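Manganese-dependent ADP-ribose/CDP-alcohol diphosphatase (Danio rerio, PDB 2NXF) probably hydrolyses ADP-ribose and CDP-alcohols such as CDP-choline, CDP-ethanolamine and CDP-glycerol at a dinuclear metal centre. Local coordinates at residues L58-D63 and W94-F99; D3-F8 and L301-M306; D129-Y134 and E203-W208. One frame throughout, in Å; residues are numbered along the deposited sequence.

Contact 1 of 3, residues L58-D63 and W94-F99; sequences LGDIID and WGNHEF. With ZN (zinc ion), chain C; ZN (zinc ion), chain B; PO4 (phosphate ion), chain F.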
loop_
_atom_site.group_PDB
_atom_site.type_symbol
_atom_site.label_atom_id
_atom_site.label_comp_id
_atom_site.label_asym_id
_atom_site.label_seq_id
_atom_site.Cartn_x
_atom_site.Cartn_y
_atom_site.Cartn_z
ATOM N N LEU A 58 1.553 4.474 1.095
ATOM C CA LEU A 58 1.005 3.163 0.795
ATOM C C LEU A 58 -0.371 3.185 0.102
ATOM O O LEU A 58 -1.015 2.134 -0.043
ATOM C CB LEU A 58 0.950 2.329 2.090
ATOM C CG LEU A 58 2.237 1.569 2.509
ATOM C CD1 LEU A 58 2.586 0.486 1.467
ATOM C CD2 LEU A 58 3.380 2.506 2.683
ATOM N N GLY A 59 -0.803 4.357 -0.366
ATOM C CA GLY A 59 -2.002 4.422 -1.214
ATOM C C GLY A 59 -3.201 4.968 -0.468
ATOM O O GLY A 59 -3.125 5.248 0.743
ATOM N N ASP A 60 -4.322 5.050 -1.197
ATOM C CA ASP A 60 -5.521 5.743 -0.730
ATOM C C ASP A 60 -5.145 7.132 -0.245
ATOM O O ASP A 60 -5.558 7.529 0.845
ATOM C CB ASP A 60 -6.210 4.968 0.406
ATOM C CG ASP A 60 -6.931 3.709 -0.075
ATOM O OD1 ASP A 60 -6.941 3.416 -1.288
ATOM O OD2 ASP A 60 -7.449 2.983 0.775
ATOM N N ILE A 61 -4.374 7.876 -1.050
ATOM C CA ILE A 61 -3.925 9.219 -0.616
ATOM C C ILE A 61 -5.068 10.252 -0.655
ATOM O O ILE A 61 -5.059 11.215 0.112
ATOM C CB ILE A 61 -2.687 9.683 -1.406
ATOM C CG1 ILE A 61 -1.918 10.741 -0.602
ATOM C CG2 ILE A 61 -3.081 10.098 -2.841
ATOM C CD1 ILE A 61 -0.650 11.241 -1.285
ATOM N N ILE A 62 -6.057 10.049 -1.538
ATOM C CA ILE A 62 -7.265 10.883 -1.493
ATOM C C ILE A 62 -8.480 9.982 -1.504
ATOM O O ILE A 62 -8.428 8.901 -2.076
ATOM C CB ILE A 62 -7.359 11.904 -2.667
ATOM C CG1 ILE A 62 -7.330 11.205 -4.030
ATOM C CG2 ILE A 62 -6.251 12.985 -2.568
ATOM C CD1 ILE A 62 -7.884 12.105 -5.158
ATOM N N ASP A 63 -9.572 10.422 -0.887
ATOM C CA ASP A 63 -10.746 9.539 -0.762
ATOM C C ASP A 63 -11.555 9.484 -2.053
ATOM O O ASP A 63 -11.618 10.468 -2.794
ATOM C CB ASP A 63 -11.649 10.016 0.375
ATOM C CG ASP A 63 -12.600 8.938 0.833
ATOM O OD1 ASP A 63 -12.170 8.046 1.594
ATOM O OD2 ASP A 63 -13.757 8.965 0.404
ATOM N N TRP A 94 -0.457 2.614 -5.506
ATOM C CA TRP A 94 -1.870 2.838 -5.875
ATOM C C TRP A 94 -2.792 1.859 -5.146
ATOM O O TRP A 94 -2.600 0.631 -5.203
ATOM C CB TRP A 94 -2.116 2.768 -7.387
ATOM C CG TRP A 94 -1.313 3.745 -8.184
ATOM C CD1 TRP A 94 -0.592 4.815 -7.714
ATOM C CD2 TRP A 94 -1.180 3.760 -9.605
ATOM N NE1 TRP A 94 0.007 5.471 -8.765
ATOM C CE2 TRP A 94 -0.320 4.841 -9.936
ATOM C CE3 TRP A 94 -1.676 2.946 -10.630
ATOM C CZ2 TRP A 94 0.046 5.136 -11.260
ATOM C CZ3 TRP A 94 -1.310 3.236 -11.953
ATOM C CH2 TRP A 94 -0.457 4.326 -12.251
ATOM N N GLY A 95 -3.761 2.425 -4.433
ATOM C CA GLY A 95 -4.783 1.625 -3.748
ATOM C C GLY A 95 -6.180 1.819 -4.322
ATOM O O GLY A 95 -6.384 2.496 -5.350
ATOM N N ASN A 96 -7.168 1.210 -3.672
ATOM C CA ASN A 96 -8.540 1.277 -4.197
ATOM C C ASN A 96 -9.071 2.692 -4.410
ATOM O O ASN A 96 -9.722 2.941 -5.416
ATOM C CB ASN A 96 -9.544 0.382 -3.440
ATOM C CG ASN A 96 -9.535 0.599 -1.935
ATOM O OD1 ASN A 96 -8.477 0.619 -1.308
ATOM N ND2 ASN A 96 -10.727 0.746 -1.355
ATOM N N HIS A 97 -8.758 3.622 -3.507
ATOM C CA HIS A 97 -9.276 4.994 -3.650
ATOM C C HIS A 97 -8.663 5.759 -4.811
ATOM O O HIS A 97 -9.310 6.625 -5.409
ATOM C CB HIS A 97 -9.204 5.739 -2.317
ATOM C CG HIS A 97 -10.257 5.279 -1.364
ATOM N ND1 HIS A 97 -11.444 5.954 -1.191
ATOM C CD2 HIS A 97 -10.341 4.165 -0.596
ATOM C CE1 HIS A 97 -12.198 5.300 -0.324
ATOM N NE2 HIS A 97 -11.558 4.206 0.044
ATOM N N GLU A 98 -7.413 5.443 -5.154
ATOM C CA GLU A 98 -6.863 5.980 -6.411
ATOM C C GLU A 98 -7.734 5.572 -7.586
ATOM O O GLU A 98 -8.064 6.416 -8.436
ATOM C CB GLU A 98 -5.425 5.505 -6.644
ATOM C CG GLU A 98 -4.364 6.338 -5.909
ATOM C CD GLU A 98 -4.313 6.080 -4.403
ATOM O OE1 GLU A 98 -4.689 4.975 -3.983
ATOM O OE2 GLU A 98 -3.865 6.985 -3.670
ATOM N N PHE A 99 -8.094 4.286 -7.651
ATOM C CA PHE A 99 -8.925 3.810 -8.774
ATOM C C PHE A 99 -10.373 4.316 -8.775
ATOM O O PHE A 99 -11.007 4.412 -9.840
ATOM C CB PHE A 99 -8.854 2.286 -8.903
ATOM C CG PHE A 99 -7.469 1.782 -9.155
ATOM C CD1 PHE A 99 -6.848 1.974 -10.397
ATOM C CD2 PHE A 99 -6.758 1.149 -8.150
ATOM C CE1 PHE A 99 -5.529 1.498 -10.616
ATOM C CE2 PHE A 99 -5.445 0.684 -8.355
ATOM C CZ PHE A 99 -4.835 0.870 -9.596
HETATM ZN ZN ZN C . -7.702 0.819 0.671
HETATM ZN ZN ZN B . -7.929 3.241 2.929
HETATM P P PO4 F . -10.861 1.771 2.374
HETATM O O1 PO4 F . -10.991 0.836 3.556
HETATM O O2 PO4 F . -12.238 2.259 1.969
HETATM O O3 PO4 F . -10.101 3.035 2.729
HETATM O O4 PO4 F . -10.152 1.103 1.236
HETATM O O HOH W 1 -8.050 1.106 2.774
#

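Contact 2 of 3, residues D3-F8 and L301-M306; sequences DPVFTF and LYEDRM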
loop_
_atom_site.group_PDB
_atom_site.type_symbol
_atom_site.label_atom_id
_atom_site.label_comp_id
_atom_site.label_asym_id
_atom_site.label_seq_id
_atom_site.Cartn_x
_atom_site.Cartn_y
_atom_site.Cartn_z
ATOM N N ASP A 3 24.875 3.802 12.835
ATOM C CA ASP A 3 24.783 4.725 11.649
ATOM C C ASP A 3 23.994 4.115 10.465
ATOM O O ASP A 3 24.484 3.170 9.832
ATOM C CB ASP A 3 26.200 5.104 11.203
ATOM C CG ASP A 3 26.214 6.047 9.995
ATOM O OD1 ASP A 3 25.200 6.735 9.730
ATOM O OD2 ASP A 3 27.251 6.103 9.307
ATOM N N PRO A 4 22.796 4.672 10.135
ATOM C CA PRO A 4 21.935 4.006 9.128
ATOM C C PRO A 4 22.426 4.117 7.685
ATOM O O PRO A 4 23.019 5.132 7.303
ATOM C CB PRO A 4 20.572 4.701 9.280
ATOM C CG PRO A 4 20.828 5.979 9.948
ATOM C CD PRO A 4 22.170 5.907 10.656
ATOM N N VAL A 5 22.209 3.051 6.918
ATOM C CA VAL A 5 22.532 3.020 5.499
ATOM C C VAL A 5 21.528 3.872 4.717
ATOM O O VAL A 5 21.886 4.506 3.716
ATOM C CB VAL A 5 22.521 1.563 4.954
ATOM C CG1 VAL A 5 22.802 1.526 3.455
ATOM C CG2 VAL A 5 23.539 0.706 5.695
ATOM N N PHE A 6 20.270 3.865 5.162
ATOM C CA PHE A 6 19.202 4.543 4.446
ATOM C C PHE A 6 18.061 4.835 5.408
ATOM O O PHE A 6 17.812 4.057 6.326
ATOM C CB PHE A 6 18.700 3.648 3.298
ATOM C CG PHE A 6 17.828 4.361 2.288
ATOM C CD1 PHE A 6 18.382 5.277 1.383
ATOM C CD2 PHE A 6 16.465 4.088 2.213
ATOM C CE1 PHE A 6 17.549 5.918 0.431
ATOM C CE2 PHE A 6 15.638 4.727 1.274
ATOM C CZ PHE A 6 16.192 5.645 0.386
ATOM N N THR A 7 17.366 5.945 5.178
ATOM C CA THR A 7 16.311 6.417 6.090
ATOM C C THR A 7 15.142 6.890 5.237
ATOM O O THR A 7 15.332 7.669 4.306
ATOM C CB THR A 7 16.824 7.615 6.946
ATOM O OG1 THR A 7 17.956 7.223 7.746
ATOM C CG2 THR A 7 15.720 8.134 7.850
ATOM N N PHE A 8 13.928 6.409 5.523
ATOM C CA PHE A 8 12.780 6.800 4.686
ATOM C C PHE A 8 11.509 6.952 5.507
ATOM O O PHE A 8 11.341 6.260 6.500
ATOM C CB PHE A 8 12.571 5.851 3.506
ATOM C CG PHE A 8 12.257 4.420 3.890
ATOM C CD1 PHE A 8 10.956 3.923 3.806
ATOM C CD2 PHE A 8 13.286 3.562 4.298
ATOM C CE1 PHE A 8 10.681 2.594 4.130
ATOM C CE2 PHE A 8 13.026 2.239 4.644
ATOM C CZ PHE A 8 11.729 1.757 4.562
ATOM N N LEU A 301 17.301 1.777 7.983
ATOM C CA LEU A 301 17.960 0.551 7.574
ATOM C C LEU A 301 19.423 0.636 7.981
ATOM O O LEU A 301 20.161 1.494 7.497
ATOM C CB LEU A 301 17.837 0.346 6.057
ATOM C CG LEU A 301 16.412 0.134 5.536
ATOM C CD1 LEU A 301 16.400 0.219 4.005
ATOM C CD2 LEU A 301 15.846 -1.211 6.019
ATOM N N TYR A 302 19.819 -0.237 8.905
ATOM C CA TYR A 302 21.212 -0.372 9.296
ATOM C C TYR A 302 21.801 -1.614 8.636
ATOM O O TYR A 302 21.095 -2.353 7.937
ATOM C CB TYR A 302 21.344 -0.480 10.818
ATOM C CG TYR A 302 20.839 0.724 11.568
ATOM C CD1 TYR A 302 21.707 1.769 11.904
ATOM C CD2 TYR A 302 19.500 0.811 11.957
ATOM C CE1 TYR A 302 21.249 2.877 12.601
ATOM C CE2 TYR A 302 19.036 1.911 12.653
ATOM C CZ TYR A 302 19.915 2.933 12.969
ATOM O OH TYR A 302 19.450 4.026 13.659
ATOM N N GLU A 303 23.086 -1.857 8.879
ATOM C CA GLU A 303 23.723 -3.032 8.311
ATOM C C GLU A 303 23.245 -4.335 8.954
ATOM O O GLU A 303 23.325 -5.389 8.326
ATOM C CB GLU A 303 25.254 -2.889 8.334
ATOM C CG GLU A 303 25.694 -1.642 7.575
ATOM C CD GLU A 303 27.175 -1.564 7.293
ATOM O OE1 GLU A 303 27.980 -1.931 8.174
ATOM O OE2 GLU A 303 27.525 -1.111 6.181
ATOM N N ASP A 304 22.704 -4.258 10.174
ATOM C CA ASP A 304 22.316 -5.458 10.917
ATOM C C ASP A 304 20.843 -5.553 11.326
ATOM O O ASP A 304 20.397 -6.607 11.792
ATOM C CB ASP A 304 23.211 -5.621 12.153
ATOM C CG ASP A 304 22.959 -4.562 13.217
ATOM O OD1 ASP A 304 22.566 -3.417 12.894
ATOM O OD2 ASP A 304 23.173 -4.884 14.401
ATOM N N ARG A 305 20.094 -4.465 11.140
ATOM C CA ARG A 305 18.701 -4.395 11.573
ATOM C C ARG A 305 17.988 -3.248 10.887
ATOM O O ARG A 305 18.628 -2.326 10.376
ATOM C CB ARG A 305 18.622 -4.185 13.084
ATOM C CG ARG A 305 19.048 -2.793 13.530
ATOM C CD ARG A 305 19.536 -2.790 14.956
ATOM N NE ARG A 305 19.712 -1.422 15.442
ATOM C CZ ARG A 305 20.787 -0.668 15.218
ATOM N NH1 ARG A 305 21.810 -1.131 14.508
ATOM N NH2 ARG A 305 20.843 0.562 15.725
HETATM N N MSE A 306 16.659 -3.319 10.884
HETATM C CA MSE A 306 15.832 -2.194 10.491
HETATM C C MSE A 306 15.060 -1.757 11.722
HETATM O O MSE A 306 14.525 -2.596 12.458
HETATM C CB MSE A 306 14.854 -2.588 9.388
HETATM C CG MSE A 306 13.812 -1.541 9.133
HETATM SE SE MSE A 306 12.582 -2.043 7.718
HETATM C CE MSE A 306 10.966 -1.541 8.624
HETATM O O HOH W 2 24.691 0.190 10.164
#

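Contact 3 of 3, residues D129-Y134 and E203-W208; sequences DDIYAY and EQQLQW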
loop_
_atom_site.group_PDB
_atom_site.type_symbol
_atom_site.label_atom_id
_atom_site.label_comp_id
_atom_site.label_asym_id
_atom_site.label_seq_id
_atom_site.Cartn_x
_atom_site.Cartn_y
_atom_site.Cartn_z
ATOM N N ASP A 129 3.840 -3.183 -19.584
ATOM C CA ASP A 129 2.915 -4.308 -19.513
ATOM C C ASP A 129 1.581 -3.915 -18.870
ATOM O O ASP A 129 0.769 -4.790 -18.543
ATOM C CB ASP A 129 3.568 -5.434 -18.704
ATOM C CG ASP A 129 4.940 -5.821 -19.260
ATOM O OD1 ASP A 129 4.980 -6.287 -20.412
ATOM O OD2 ASP A 129 5.963 -5.627 -18.560
ATOM N N ASP A 130 1.366 -2.608 -18.694
ATOM C CA ASP A 130 0.148 -2.069 -18.043
ATOM C C ASP A 130 -0.051 -2.578 -16.603
ATOM O O ASP A 130 -1.173 -2.855 -16.180
ATOM C CB ASP A 130 -1.096 -2.311 -18.928
ATOM C CG ASP A 130 -2.271 -1.383 -18.595
ATOM O OD1 ASP A 130 -2.087 -0.332 -17.928
ATOM O OD2 ASP A 130 -3.392 -1.712 -19.029
ATOM N N ILE A 131 1.052 -2.689 -15.855
ATOM C CA ILE A 131 1.008 -3.044 -14.426
ATOM C C ILE A 131 1.865 -1.997 -13.721
ATOM O O ILE A 131 2.989 -1.733 -14.144
ATOM C CB ILE A 131 1.584 -4.479 -14.172
ATOM C CG1 ILE A 131 0.777 -5.514 -14.979
ATOM C CG2 ILE A 131 1.575 -4.845 -12.676
ATOM C CD1 ILE A 131 1.511 -6.891 -15.109
ATOM N N TYR A 132 1.322 -1.388 -12.664
ATOM C CA TYR A 132 2.040 -0.320 -11.979
ATOM C C TYR A 132 2.860 -0.936 -10.844
ATOM O O TYR A 132 2.460 -0.946 -9.676
ATOM C CB TYR A 132 1.071 0.759 -11.456
ATOM C CG TYR A 132 1.819 1.855 -10.739
ATOM C CD1 TYR A 132 2.679 2.707 -11.432
ATOM C CD2 TYR A 132 1.656 2.037 -9.351
ATOM C CE1 TYR A 132 3.417 3.706 -10.756
ATOM C CE2 TYR A 132 2.360 3.037 -8.677
ATOM C CZ TYR A 132 3.224 3.859 -9.370
ATOM O OH TYR A 132 3.929 4.837 -8.710
ATOM N N ALA A 133 4.011 -1.480 -11.224
ATOM C CA ALA A 133 4.919 -2.119 -10.294
ATOM C C ALA A 133 6.314 -1.816 -10.764
ATOM O O ALA A 133 6.598 -1.791 -11.986
ATOM C CB ALA A 133 4.698 -3.629 -10.292
ATOM N N TYR A 134 7.200 -1.603 -9.798
ATOM C CA TYR A 134 8.589 -1.291 -10.139
ATOM C C TYR A 134 9.502 -1.588 -8.986
ATOM O O TYR A 134 9.037 -1.778 -7.871
ATOM C CB TYR A 134 8.746 0.154 -10.602
ATOM C CG TYR A 134 8.469 1.256 -9.576
ATOM C CD1 TYR A 134 9.531 1.887 -8.910
ATOM C CD2 TYR A 134 7.160 1.702 -9.316
ATOM C CE1 TYR A 134 9.318 2.929 -8.013
ATOM C CE2 TYR A 134 6.941 2.758 -8.398
ATOM C CZ TYR A 134 8.022 3.355 -7.758
ATOM O OH TYR A 134 7.831 4.407 -6.870
ATOM N N GLU A 203 -0.338 -13.418 -12.707
ATOM C CA GLU A 203 0.745 -14.363 -12.859
ATOM C C GLU A 203 1.988 -13.629 -13.401
ATOM O O GLU A 203 3.126 -13.891 -12.973
ATOM C CB GLU A 203 0.307 -15.509 -13.784
ATOM C CG GLU A 203 1.385 -16.497 -14.105
ATOM C CD GLU A 203 0.918 -17.498 -15.146
ATOM O OE1 GLU A 203 0.720 -17.103 -16.320
ATOM O OE2 GLU A 203 0.744 -18.683 -14.795
ATOM N N GLN A 204 1.768 -12.700 -14.338
ATOM C CA GLN A 204 2.888 -11.956 -14.919
ATOM C C GLN A 204 3.607 -11.157 -13.830
ATOM O O GLN A 204 4.865 -11.142 -13.751
ATOM C CB GLN A 204 2.407 -11.032 -16.038
ATOM C CG GLN A 204 3.533 -10.197 -16.648
ATOM C CD GLN A 204 3.092 -9.383 -17.855
ATOM O OE1 GLN A 204 1.897 -9.197 -18.111
ATOM N NE2 GLN A 204 4.059 -8.898 -18.603
ATOM N N GLN A 205 2.813 -10.496 -12.975
ATOM C CA GLN A 205 3.403 -9.710 -11.885
ATOM C C GLN A 205 4.131 -10.604 -10.872
ATOM O O GLN A 205 5.219 -10.260 -10.393
ATOM C CB GLN A 205 2.359 -8.837 -11.184
ATOM C CG GLN A 205 3.019 -7.868 -10.169
ATOM C CD GLN A 205 2.066 -6.951 -9.439
ATOM O OE1 GLN A 205 2.504 -6.186 -8.576
ATOM N NE2 GLN A 205 0.762 -7.003 -9.782
ATOM N N LEU A 206 3.535 -11.743 -10.529
ATOM C CA LEU A 206 4.180 -12.647 -9.554
ATOM C C LEU A 206 5.474 -13.246 -10.087
ATOM O O LEU A 206 6.433 -13.452 -9.326
ATOM C CB LEU A 206 3.237 -13.787 -9.151
ATOM C CG LEU A 206 2.012 -13.318 -8.367
ATOM C CD1 LEU A 206 0.952 -14.459 -8.384
ATOM C CD2 LEU A 206 2.362 -12.925 -6.961
ATOM N N GLN A 207 5.492 -13.566 -11.383
ATOM C CA GLN A 207 6.690 -14.120 -12.023
ATOM C C GLN A 207 7.823 -13.094 -11.972
ATOM O O GLN A 207 8.982 -13.439 -11.716
ATOM C CB GLN A 207 6.373 -14.570 -13.455
ATOM C CG GLN A 207 5.577 -15.886 -13.466
ATOM C CD GLN A 207 5.194 -16.385 -14.856
ATOM O OE1 GLN A 207 5.058 -15.602 -15.805
ATOM N NE2 GLN A 207 4.998 -17.697 -14.976
ATOM N N TRP A 208 7.481 -11.824 -12.185
ATOM C CA TRP A 208 8.476 -10.760 -12.087
ATOM C C TRP A 208 8.981 -10.569 -10.642
ATOM O O TRP A 208 10.189 -10.488 -10.404
ATOM C CB TRP A 208 7.903 -9.460 -12.660
ATOM C CG TRP A 208 8.668 -8.188 -12.369
ATOM C CD1 TRP A 208 9.741 -7.670 -13.066
ATOM C CD2 TRP A 208 8.370 -7.237 -11.338
ATOM N NE1 TRP A 208 10.134 -6.468 -12.510
ATOM C CE2 TRP A 208 9.307 -6.179 -11.452
ATOM C CE3 TRP A 208 7.401 -7.181 -10.324
ATOM C CZ2 TRP A 208 9.310 -5.090 -10.587
ATOM C CZ3 TRP A 208 7.399 -6.083 -9.452
ATOM C CH2 TRP A 208 8.347 -5.053 -9.597
HETATM O O HOH W 3 0.696 -7.246 -20.076
#

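Contact 1 of 3, residues L58-D63 and W94-F99
Asp60 and Glu98 hold the two segments together, each carboxylate reaching over to the other segment's backbone. Glu98 bends at chi2, which swings its carboxylate toward Asp60 and Ile61. There OE1 takes the N-H of Asp60 on its syn lone pair at 2.8 Å, while OE2 receives a nearly straight bond from Ile61 N, also 2.8 Å. Gly95 N, within the same segment, reaches OE1 from above the carboxylate plane, giving that oxygen two donors. Three N-H groups thus fix the carboxylate and should stabilise its negative charge in this buried place.

Asp60 OD1 accepts His97 N at 2.9 Å, with the donor 42° out of the carboxylate plane. OD2 bridges both zinc ions, at 2.2 Å from each. Asn96, its amide plane turned 62° from that carboxylate, binds one of these zincs through OD1 at 2.1 Å and donates from ND2 to phosphate O4. The ring of His97 stands alongside the Asp63 side chain, their planes 40° apart, with Asp63 OD1 beside CE1 at 3.3 Å; Asp63 OD2 accepts His65 N, capping the start of the following helix. His97 NE2 gives a straight bond of 2.8 Å to phosphate O2, met near the ring plane, and its ND1 is hydrogen-bonded to Gly64 N. Both ring nitrogens being engaged, the ring's rotation is fixed.

Asp13, Gln15 and His267 complete the shell of the zinc that Asn96 does not touch, and His228 and His265 that of the zinc it binds; a water and the phosphate, probably from the crystallisation liquor, lie on both metals. A bridging aspartate in a Gly-Asp loop after a strand, followed by a GNHE sequence carrying the asparagine ligand and the phosphate-binding histidine, is the signature of the calcineurin-like metallophosphoesterase dinuclear site.

Contact 2 of 3, residues D3-F8 and L301-M306
The Tyr302 ring is layered between Pro4 and Arg305. On one face sits Pro4 CB, 4.2 Å from the ring centroid and 22° off the normal, a CH-pi contact displaced toward the rim. The opposite face carries the guanidinium of Arg305, with NH2 over the ring centre; Asp304 OD1 meets Arg305 NH1 in the guanidinium plane, consistent with the salt bridge holding the group flat against the ring. At the ring's edge, in its plane, lie Asp3 N, Arg305 O, which accepts the backbone N-H of Tyr302, and water 2, which joins Asp3 O to Glu303 N.

Beyond the proline the backbones pair as antiparallel strands, and Val5 and Phe6 both face Leu301, a classic beta bulge. Leu301 O accepts Val5 N at 2.6 Å and, weakly, Phe6 N at 3.3 Å, while Leu301 N returns a nearly straight bond of 2.9 Å to Phe6 O. The pairing ties the start of strand 6-11 to the end of strand 295-301, neighbours at the middle of a mixed sheet.

Leu301 CG lies anti to the carbonyl carbon (chi1 -65°), beside the backbone N, which puts CD1 between Phe8 CE2 at 4.0 Å and Phe6 CB at 4.2 Å. Phe8 meets Phe144 edge-to-face, and Leu224 of strand 222-227 touches both Phe8 and Leu301. Val5 CG2 rests on Glu303 CG at 3.7 Å, the side chains crossing at about a right angle.

Contact 3 of 3, residues D129-Y134 and E203-W208
Gln204, Gln205 and Trp208 reach from one flank of helix 203-219 to the loop 129-134. In both glutamines the side chain is stretched out, with chi1 and chi2 near 180°, which carries each amide well clear of the helix. Gln204 crosses Asp129 at about a right angle, its NE2 3.3 Å from Asp129 CG, and its OE1 accepts a bond from water 3, which also donates to Asp129 O. Ile131 straddles the pair of glutamines: CD1 lies 3.8 Å from Gln204 OE1, and CG2 lies 3.7 Å from Gln205 NE2.

Farther along the helix, Trp208 holds CG anti to its backbone N (chi1 167°), which carries the indole outward until its six-membered ring reaches the loop. Ala133 CB touches CZ3 at 3.7 Å, and CH2 comes within 3.6 Å of Tyr134 N. The indole nitrogen is hydrogen-bonded to Ser124 OG.

The methyls of Ile131 and Ala133 pack against the buried amide of Gln205, whose polar atoms are already satisfied, OE1 by Asp148 N and NE2 by Asp151. Across these two segments the clear contacts are van der Waals, with one water-mediated link at the exposed end, and the polar groups of Gln205 and Trp208 are satisfied by residues beyond them.

How the contacts relate
Contact 2 joins the N-terminal strand to a segment near the C-terminus, and contacts 1 and 3 follow one another in the sequence between. Centres of contacts 1 and 3 are 19 Å apart, and both lie 28 Å from contact 2. Contact 2 belongs to the six-stranded mixed sheet, whose strands 54-57 and 89-92 run into the loop 58-63 and, through Gly95, the helix 96-101 of contact 1; contact 3 sets helix 203-219 against the loop entering strand 134-139 of the second sheet. Contacts 1 and 3 touch where Trp94 stacks on Tyr132, with Trp94 CD2 3.3 Å from Tyr132 CD2, so the residues just before the metal ligand Asn96 pack against that loop.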